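Local coordinates for protein ulvan Lyase-PL25 (Pseudoalteromonas sp. PLSV, PDB 5UAM) that cleaves ulvan, the sulfated cell-wall polysaccharide of green seaweeds, as a polysaccharide lyase of family 25 with a beta-propeller fold, at residues A[182-186]-A[240-244]; A[205-209]-A[220-224]; A[424-430]-A[442-446]. All coordinates share one frame; numbering follows the deposited sequence.

Contact 1. Residues A[182-186]-A[240-244]; sequences GAHRS and HVCWD. With ZN (zinc ion), chain D; PO4 (phosphate ion), chain E.
A zinc ion holds H184, H240 and C242 together where the loop 182-186 meets the end of strand 232-243. H184 gives ND1 to the metal at 2.1 Å, H240 gives NE2, and C242 gives SG at 2.3 Å from the zinc; H254, outside both segments, is the fourth ligand. The two histidine rings stand at 90° to each other, H184 ND1 and H240 NE2 being brought close by the shared metal and not by a hydrogen bond. C242 SG lies at the edge of the H184 ring, near its plane. H240 reaches the zinc with CG anti to its backbone N (chi1 169°), and its other ring nitrogen, ND1, is hydrogen-bonded to the backbone O of E257, which fixes the turn of the ring. The zinc is probably structural in this beta-propeller lyase, and the site appears to border the substrate-binding region: the far nitrogen of H184, NE2, donates to phosphate O1 at 2.5 Å, nearly straight at 166°. With ND1 on the metal, NE2 is left to face that anion, which R180, Y222, H99 and H119 also bind. R185 supplies a second shell. Its chain, extended from CG to NE, runs out to 240-244 and takes C242 side-on: NE donates to SG over 3.4 Å, in the guanidinium plane, while NH2 meets the backbone O of C242 at 3.0 Å from above the carbonyl plane. The bond to sulfur would probably stabilise a zinc-bound thiolate. NH2 also forms a salt bridge with D244 OD1 at 2.8 Å, on the anti lone pair of that oxygen, the guanidinium and carboxylate planes being well out of parallel; D244 OD2 pairs with R211.

Contact 2. Residues A[205-209]-A[220-224]; sequences SFLKH and SWYAW. With EDO (1,2-ethanediol), chain J; PO4 (phosphate ion), chain E.
L207 packs on the indole of W221 inside the beta hairpin formed by strands 204-211 and 217-227, part of one of the propeller's antiparallel sheets. Here the short strand segments run at 99° to each other, and side chains carry the contact. The apolar part is a CH-pi contact: L207 CB sits over the five-membered ring of W221, 4.0 Å from its centroid, while CD2 covers the middle of the indole on the same face. L207 CG lies beside its backbone N (chi1 -76°), which spreads both methyl groups along the indole, CD1 reaching W221 CB. A223 CB extends this layer, touching L207 CD1 and, at 4.3 Å, the edge of the F206 ring at CE2. F206 and L207 both face W188 in a classic beta bulge of the neighbouring strand pair. Y237 and Y239 meet the indole from strand 232-243. Two small molecules are also held: Y222 OH donates to phosphate O2 at 2.6 Å, consistent with a role in substrate binding, and K208 NZ donates to O1 of an ethanediol probably left from crystallisation. The polar bond between the segments is W221 NE1 to K208 O, 2.9 Å and 159°, with the oxygen in the indole plane and the nitrogen above the carbonyl plane.

Contact 3. Residues A[424-430]-A[442-446]; sequences PDAQMLV and YLVGE
Q427 and E446 meet side chain to side chain: Q427 NE2 donates to E446 OE2 over 2.9 Å, with the oxygen in the amide plane but the nitrogen above the carboxylate plane, and the two flat groups are turned 42° apart. The same NE2 also donates to the backbone O of P424 at 3.2 Å, so two bonds fix the rotation of the amide; the carboxylate's other oxygen, OE1, pairs with R374. An alanine in place of Q427 would remove the amide and would probably leave E446 OE2 and P424 O without this shared donor, letting the E446 carboxylate turn more freely about its pairing with R374. Beyond it, strands 428-433 and 439-444 form an antiparallel hairpin, with a classic beta bulge at the end away from its turn, where Q427 N and M428 N both donate to V444 O. On one face V430 and V444 cross at about a right angle, their CG2 methyls 3.9 Å apart; with V444 CG1 anti to the carbonyl carbon (chi1 -58°), CG2 falls between the backbone N and the carbonyl carbon, close to M428 O. On the other face L443 closes on A426, CD2 to CB at 3.7 Å, and its CD1 meets L429 CD2, the two leucines crossing at a slant. The V430 face packs against L387 and L406 of strands 384-392 and 400-408, whereas A426, L429 and L443 lean on T53 and V55 of strand 52-58, so the hairpin lies between two neighbouring sheets of the propeller.

How the contacts relate
Contacts 1 and 2 are neighbours with centres 10 Å apart, whereas contact 3 lies across the chain's centre, 35 Å from contact 1 and 30 Å from contact 2 between centres. S220 joins the first two: its OG reaches H184 O in the loop at 2.7 Å, while its O to H240 N, 2.8 Å, is a link between strands 217-227 and 232-243. Both contacts also reach the same phosphate, through H184 and Y222, beside the proton donor H99; the ion probably marks part of the substrate site. Contact 3 belongs to another sheet and touches neither, its nearest atoms lying about 10 Å from contact 2; L429 is about 10 Å from substrate-binding K101, side chain to side chain.

Contact 1. Residues A[182-186]-A[240-244]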
# COMPACT_ATOMS: atom_id res chain seq x y z
N GLY A 182 2.34 8.02 -13.54
CA GLY A 182 1.43 9.10 -13.86
C GLY A 182 0.10 8.93 -13.16
O GLY A 182 0.04 8.32 -12.09
N ALA A 183 -0.95 9.47 -13.77
CA ALA A 183 -2.32 9.32 -13.28
C ALA A 183 -2.97 8.08 -13.90
O ALA A 183 -2.26 7.13 -14.23
CB ALA A 183 -3.09 10.61 -13.52
N HIS A 184 -4.30 8.03 -14.03
CA HIS A 184 -4.95 6.76 -14.40
C HIS A 184 -4.42 6.15 -15.67
O HIS A 184 -4.29 4.92 -15.79
CB HIS A 184 -6.43 6.96 -14.62
CG HIS A 184 -7.19 7.10 -13.36
ND1 HIS A 184 -8.54 6.87 -13.28
CD2 HIS A 184 -6.78 7.47 -12.12
CE1 HIS A 184 -8.94 7.09 -12.03
NE2 HIS A 184 -7.89 7.45 -11.32
N ARG A 185 -4.20 6.97 -16.69
CA ARG A 185 -3.97 6.46 -18.03
C ARG A 185 -2.46 6.36 -18.23
O ARG A 185 -1.85 7.06 -19.04
CB ARG A 185 -4.70 7.31 -19.06
CG ARG A 185 -6.21 7.20 -18.85
CD ARG A 185 -7.03 7.96 -19.88
NE ARG A 185 -8.42 7.53 -19.82
CZ ARG A 185 -9.34 7.86 -20.71
NH1 ARG A 185 -9.03 8.63 -21.75
NH2 ARG A 185 -10.57 7.40 -20.56
N SER A 186 -1.88 5.45 -17.45
CA SER A 186 -0.44 5.34 -17.33
C SER A 186 -0.04 3.89 -17.13
O SER A 186 -0.78 3.10 -16.54
CB SER A 186 0.08 6.11 -16.10
OG SER A 186 -0.33 7.47 -16.13
N HIS A 240 -8.81 -1.44 -13.79
CA HIS A 240 -9.68 -0.27 -13.80
C HIS A 240 -10.18 -0.03 -15.22
O HIS A 240 -9.38 0.15 -16.15
CB HIS A 240 -8.90 0.94 -13.26
CG HIS A 240 -9.59 2.26 -13.45
ND1 HIS A 240 -10.91 2.47 -13.12
CD2 HIS A 240 -9.12 3.44 -13.91
CE1 HIS A 240 -11.23 3.73 -13.39
NE2 HIS A 240 -10.16 4.34 -13.86
N VAL A 241 -11.50 -0.08 -15.40
CA VAL A 241 -12.16 0.33 -16.64
C VAL A 241 -12.17 1.86 -16.60
O VAL A 241 -13.00 2.45 -15.91
CB VAL A 241 -13.59 -0.21 -16.75
CG1 VAL A 241 -14.13 0.06 -18.16
CG2 VAL A 241 -13.69 -1.68 -16.35
N CYS A 242 -11.26 2.49 -17.33
CA CYS A 242 -11.10 3.94 -17.24
C CYS A 242 -11.90 4.57 -18.38
O CYS A 242 -11.41 4.77 -19.50
CB CYS A 242 -9.63 4.32 -17.25
SG CYS A 242 -9.36 6.06 -16.90
N TRP A 243 -13.15 4.91 -18.08
CA TRP A 243 -14.10 5.34 -19.10
C TRP A 243 -13.82 6.76 -19.56
O TRP A 243 -13.45 7.63 -18.76
CB TRP A 243 -15.51 5.31 -18.52
CG TRP A 243 -16.10 3.94 -18.32
CD1 TRP A 243 -16.19 3.24 -17.14
CD2 TRP A 243 -16.67 3.11 -19.33
NE1 TRP A 243 -16.81 2.03 -17.37
CE2 TRP A 243 -17.10 1.93 -18.70
CE3 TRP A 243 -16.86 3.25 -20.71
CZ2 TRP A 243 -17.73 0.89 -19.41
CZ3 TRP A 243 -17.48 2.22 -21.40
CH2 TRP A 243 -17.89 1.05 -20.75
N ASP A 244 -14.00 7.00 -20.86
CA ASP A 244 -14.01 8.35 -21.38
C ASP A 244 -15.21 9.10 -20.80
O ASP A 244 -16.24 8.50 -20.47
CB ASP A 244 -14.18 8.35 -22.91
CG ASP A 244 -12.95 7.82 -23.64
OD1 ASP A 244 -11.90 7.59 -23.01
OD2 ASP A 244 -13.07 7.64 -24.88
ZN ZN D . -9.89 6.19 -14.68
P PO4 E . -6.35 7.67 -8.25
O1 PO4 E . -7.61 8.20 -8.90
O2 PO4 E . -6.00 6.35 -8.78
O3 PO4 E . -6.68 7.57 -6.78
O4 PO4 E . -5.22 8.66 -8.54

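Contact 2. Residues A[205-209]-A[220-224]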
# COMPACT_ATOMS: atom_id res chain seq x y z
N SER A 205 8.26 -0.74 -17.85
CA SER A 205 6.82 -0.93 -17.79
C SER A 205 6.48 -2.41 -17.63
O SER A 205 6.92 -3.24 -18.42
CB SER A 205 6.12 -0.43 -19.05
OG SER A 205 6.20 0.97 -19.17
N PHE A 206 5.64 -2.73 -16.63
CA PHE A 206 5.17 -4.11 -16.46
C PHE A 206 3.67 -4.29 -16.63
O PHE A 206 3.22 -5.42 -16.89
CB PHE A 206 5.66 -4.74 -15.13
CG PHE A 206 5.07 -4.12 -13.89
CD1 PHE A 206 5.68 -3.05 -13.26
CD2 PHE A 206 3.90 -4.64 -13.36
CE1 PHE A 206 5.12 -2.50 -12.12
CE2 PHE A 206 3.35 -4.10 -12.23
CZ PHE A 206 3.96 -3.02 -11.61
N LEU A 207 2.88 -3.22 -16.59
CA LEU A 207 1.47 -3.27 -16.95
C LEU A 207 1.19 -2.14 -17.93
O LEU A 207 1.57 -0.99 -17.68
CB LEU A 207 0.53 -3.14 -15.75
CG LEU A 207 0.44 -4.40 -14.90
CD1 LEU A 207 -0.17 -4.08 -13.53
CD2 LEU A 207 -0.38 -5.47 -15.60
N LYS A 208 0.53 -2.47 -19.03
CA LYS A 208 0.29 -1.55 -20.14
C LYS A 208 -1.06 -0.85 -20.02
O LYS A 208 -2.10 -1.51 -19.92
CB LYS A 208 0.28 -2.36 -21.43
CG LYS A 208 -0.02 -1.57 -22.69
CD LYS A 208 1.14 -0.66 -23.03
CE LYS A 208 1.00 -0.16 -24.44
NZ LYS A 208 2.14 0.72 -24.83
N HIS A 209 -1.05 0.47 -20.15
CA HIS A 209 -2.26 1.22 -20.44
C HIS A 209 -2.37 1.46 -21.94
O HIS A 209 -1.36 1.62 -22.63
CB HIS A 209 -2.28 2.58 -19.70
CG HIS A 209 -1.66 3.70 -20.48
ND1 HIS A 209 -0.30 3.91 -20.54
CD2 HIS A 209 -2.23 4.66 -21.25
CE1 HIS A 209 -0.05 4.96 -21.30
NE2 HIS A 209 -1.20 5.44 -21.75
N SER A 220 -6.47 0.41 -17.50
CA SER A 220 -5.81 1.03 -16.36
C SER A 220 -5.73 -0.01 -15.26
O SER A 220 -6.47 -0.99 -15.26
CB SER A 220 -6.61 2.26 -15.94
OG SER A 220 -6.01 3.01 -14.91
N TRP A 221 -4.81 0.21 -14.31
CA TRP A 221 -4.48 -0.85 -13.35
C TRP A 221 -4.19 -0.28 -11.96
O TRP A 221 -3.83 0.88 -11.81
CB TRP A 221 -3.22 -1.59 -13.78
CG TRP A 221 -3.31 -2.19 -15.14
CD1 TRP A 221 -2.83 -1.67 -16.34
CD2 TRP A 221 -3.88 -3.46 -15.47
NE1 TRP A 221 -3.09 -2.55 -17.36
CE2 TRP A 221 -3.73 -3.65 -16.86
CE3 TRP A 221 -4.51 -4.47 -14.72
CZ2 TRP A 221 -4.18 -4.80 -17.50
CZ3 TRP A 221 -4.96 -5.60 -15.36
CH2 TRP A 221 -4.80 -5.76 -16.74
N TYR A 222 -4.28 -1.17 -10.97
CA TYR A 222 -3.76 -0.90 -9.63
C TYR A 222 -3.03 -2.14 -9.14
O TYR A 222 -3.60 -3.24 -9.16
CB TYR A 222 -4.89 -0.56 -8.65
CG TYR A 222 -5.54 0.77 -8.95
CD1 TYR A 222 -6.62 0.84 -9.84
CD2 TYR A 222 -5.10 1.95 -8.38
CE1 TYR A 222 -7.22 2.05 -10.14
CE2 TYR A 222 -5.67 3.16 -8.67
CZ TYR A 222 -6.77 3.21 -9.54
OH TYR A 222 -7.36 4.41 -9.85
N ALA A 223 -1.79 -1.98 -8.71
CA ALA A 223 -0.94 -3.11 -8.36
C ALA A 223 -0.39 -2.98 -6.95
O ALA A 223 -0.24 -1.88 -6.42
CB ALA A 223 0.24 -3.22 -9.35
N TRP A 224 -0.09 -4.12 -6.35
CA TRP A 224 0.59 -4.23 -5.07
C TRP A 224 1.73 -5.22 -5.25
O TRP A 224 1.49 -6.40 -5.57
CB TRP A 224 -0.36 -4.69 -3.98
CG TRP A 224 0.11 -4.51 -2.57
CD1 TRP A 224 -0.18 -3.46 -1.74
CD2 TRP A 224 0.95 -5.39 -1.81
NE1 TRP A 224 0.40 -3.64 -0.51
CE2 TRP A 224 1.10 -4.82 -0.53
CE3 TRP A 224 1.57 -6.61 -2.07
CZ2 TRP A 224 1.86 -5.43 0.47
CZ3 TRP A 224 2.32 -7.20 -1.07
CH2 TRP A 224 2.46 -6.62 0.16
C1 EDO J . 2.96 3.77 -23.00
O1 EDO J . 1.93 2.77 -22.91
C2 EDO J . 2.85 4.50 -24.33
O2 EDO J . 1.55 5.11 -24.42
P PO4 E . -6.35 7.67 -8.25
O1 PO4 E . -7.61 8.20 -8.90
O2 PO4 E . -6.00 6.35 -8.78
O3 PO4 E . -6.68 7.57 -6.78
O4 PO4 E . -5.22 8.66 -8.54

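Contact 3. Residues A[424-430]-A[442-446]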
# COMPACT_ATOMS: atom_id res chain seq x y z
N PRO A 424 6.57 -9.34 17.16
CA PRO A 424 5.17 -9.43 17.62
C PRO A 424 4.64 -8.15 18.25
O PRO A 424 3.45 -7.85 18.09
CB PRO A 424 5.20 -10.60 18.61
CG PRO A 424 6.31 -11.48 18.11
CD PRO A 424 7.35 -10.52 17.56
N ASP A 425 5.49 -7.37 18.93
CA ASP A 425 4.99 -6.17 19.59
C ASP A 425 4.68 -5.01 18.64
O ASP A 425 4.02 -4.06 19.07
CB ASP A 425 6.01 -5.67 20.62
CG ASP A 425 6.00 -6.48 21.91
OD1 ASP A 425 5.12 -7.36 22.06
OD2 ASP A 425 6.87 -6.22 22.77
N ALA A 426 5.09 -5.07 17.37
CA ALA A 426 4.98 -3.90 16.51
C ALA A 426 4.78 -4.37 15.07
O ALA A 426 5.73 -4.47 14.29
CB ALA A 426 6.22 -3.03 16.67
N GLN A 427 3.53 -4.62 14.72
CA GLN A 427 3.17 -5.24 13.46
C GLN A 427 2.48 -4.33 12.47
O GLN A 427 2.55 -4.57 11.27
CB GLN A 427 2.27 -6.44 13.72
CG GLN A 427 2.96 -7.50 14.54
CD GLN A 427 2.24 -8.80 14.53
OE1 GLN A 427 2.00 -9.40 13.47
NE2 GLN A 427 1.90 -9.26 15.70
N MET A 428 1.76 -3.30 12.92
CA MET A 428 0.95 -2.51 12.00
C MET A 428 0.82 -1.11 12.57
O MET A 428 0.78 -0.92 13.79
CB MET A 428 -0.43 -3.16 11.80
CG MET A 428 -1.34 -2.44 10.82
SD MET A 428 -2.93 -3.29 10.57
CE MET A 428 -2.49 -4.55 9.37
N LEU A 429 0.72 -0.14 11.67
CA LEU A 429 0.41 1.25 12.01
C LEU A 429 -1.06 1.53 11.79
O LEU A 429 -1.69 0.99 10.87
CB LEU A 429 1.26 2.18 11.16
CG LEU A 429 2.72 2.17 11.55
CD1 LEU A 429 3.62 2.63 10.43
CD2 LEU A 429 2.94 3.05 12.77
N VAL A 430 -1.63 2.39 12.66
CA VAL A 430 -3.05 2.69 12.65
C VAL A 430 -3.20 4.19 12.86
O VAL A 430 -2.50 4.78 13.69
CB VAL A 430 -3.79 1.97 13.80
CG1 VAL A 430 -5.31 2.04 13.59
CG2 VAL A 430 -3.33 0.55 13.95
N TYR A 442 -0.86 5.24 15.93
CA TYR A 442 -0.62 4.13 16.84
C TYR A 442 0.22 3.06 16.16
O TYR A 442 -0.01 2.73 15.00
CB TYR A 442 -1.91 3.48 17.30
CG TYR A 442 -2.90 4.39 18.00
CD1 TYR A 442 -3.62 5.35 17.30
CD2 TYR A 442 -3.12 4.29 19.37
CE1 TYR A 442 -4.55 6.17 17.95
CE2 TYR A 442 -4.05 5.10 20.03
CZ TYR A 442 -4.74 6.05 19.31
OH TYR A 442 -5.65 6.87 19.96
N LEU A 443 1.13 2.47 16.92
CA LEU A 443 1.87 1.28 16.50
C LEU A 443 1.35 0.12 17.33
O LEU A 443 1.42 0.16 18.57
CB LEU A 443 3.37 1.49 16.73
CG LEU A 443 4.31 0.31 16.50
CD1 LEU A 443 4.21 -0.15 15.05
CD2 LEU A 443 5.74 0.67 16.88
N VAL A 444 0.80 -0.91 16.68
CA VAL A 444 0.14 -1.99 17.40
C VAL A 444 0.81 -3.32 17.11
O VAL A 444 1.40 -3.54 16.04
CB VAL A 444 -1.37 -2.10 17.12
CG1 VAL A 444 -2.07 -0.81 17.50
CG2 VAL A 444 -1.65 -2.48 15.68
N GLY A 445 0.69 -4.22 18.08
CA GLY A 445 1.17 -5.59 17.94
C GLY A 445 0.12 -6.65 18.16
O GLY A 445 -1.05 -6.50 17.77
N GLU A 446 0.51 -7.77 18.77
CA GLU A 446 -0.42 -8.87 18.95
C GLU A 446 -1.57 -8.50 19.86
O GLU A 446 -2.68 -9.04 19.71
CB GLU A 446 0.30 -10.08 19.57
CG GLU A 446 1.12 -10.88 18.59
CD GLU A 446 0.27 -11.60 17.56
OE1 GLU A 446 -0.89 -11.94 17.85
OE2 GLU A 446 0.78 -11.83 16.45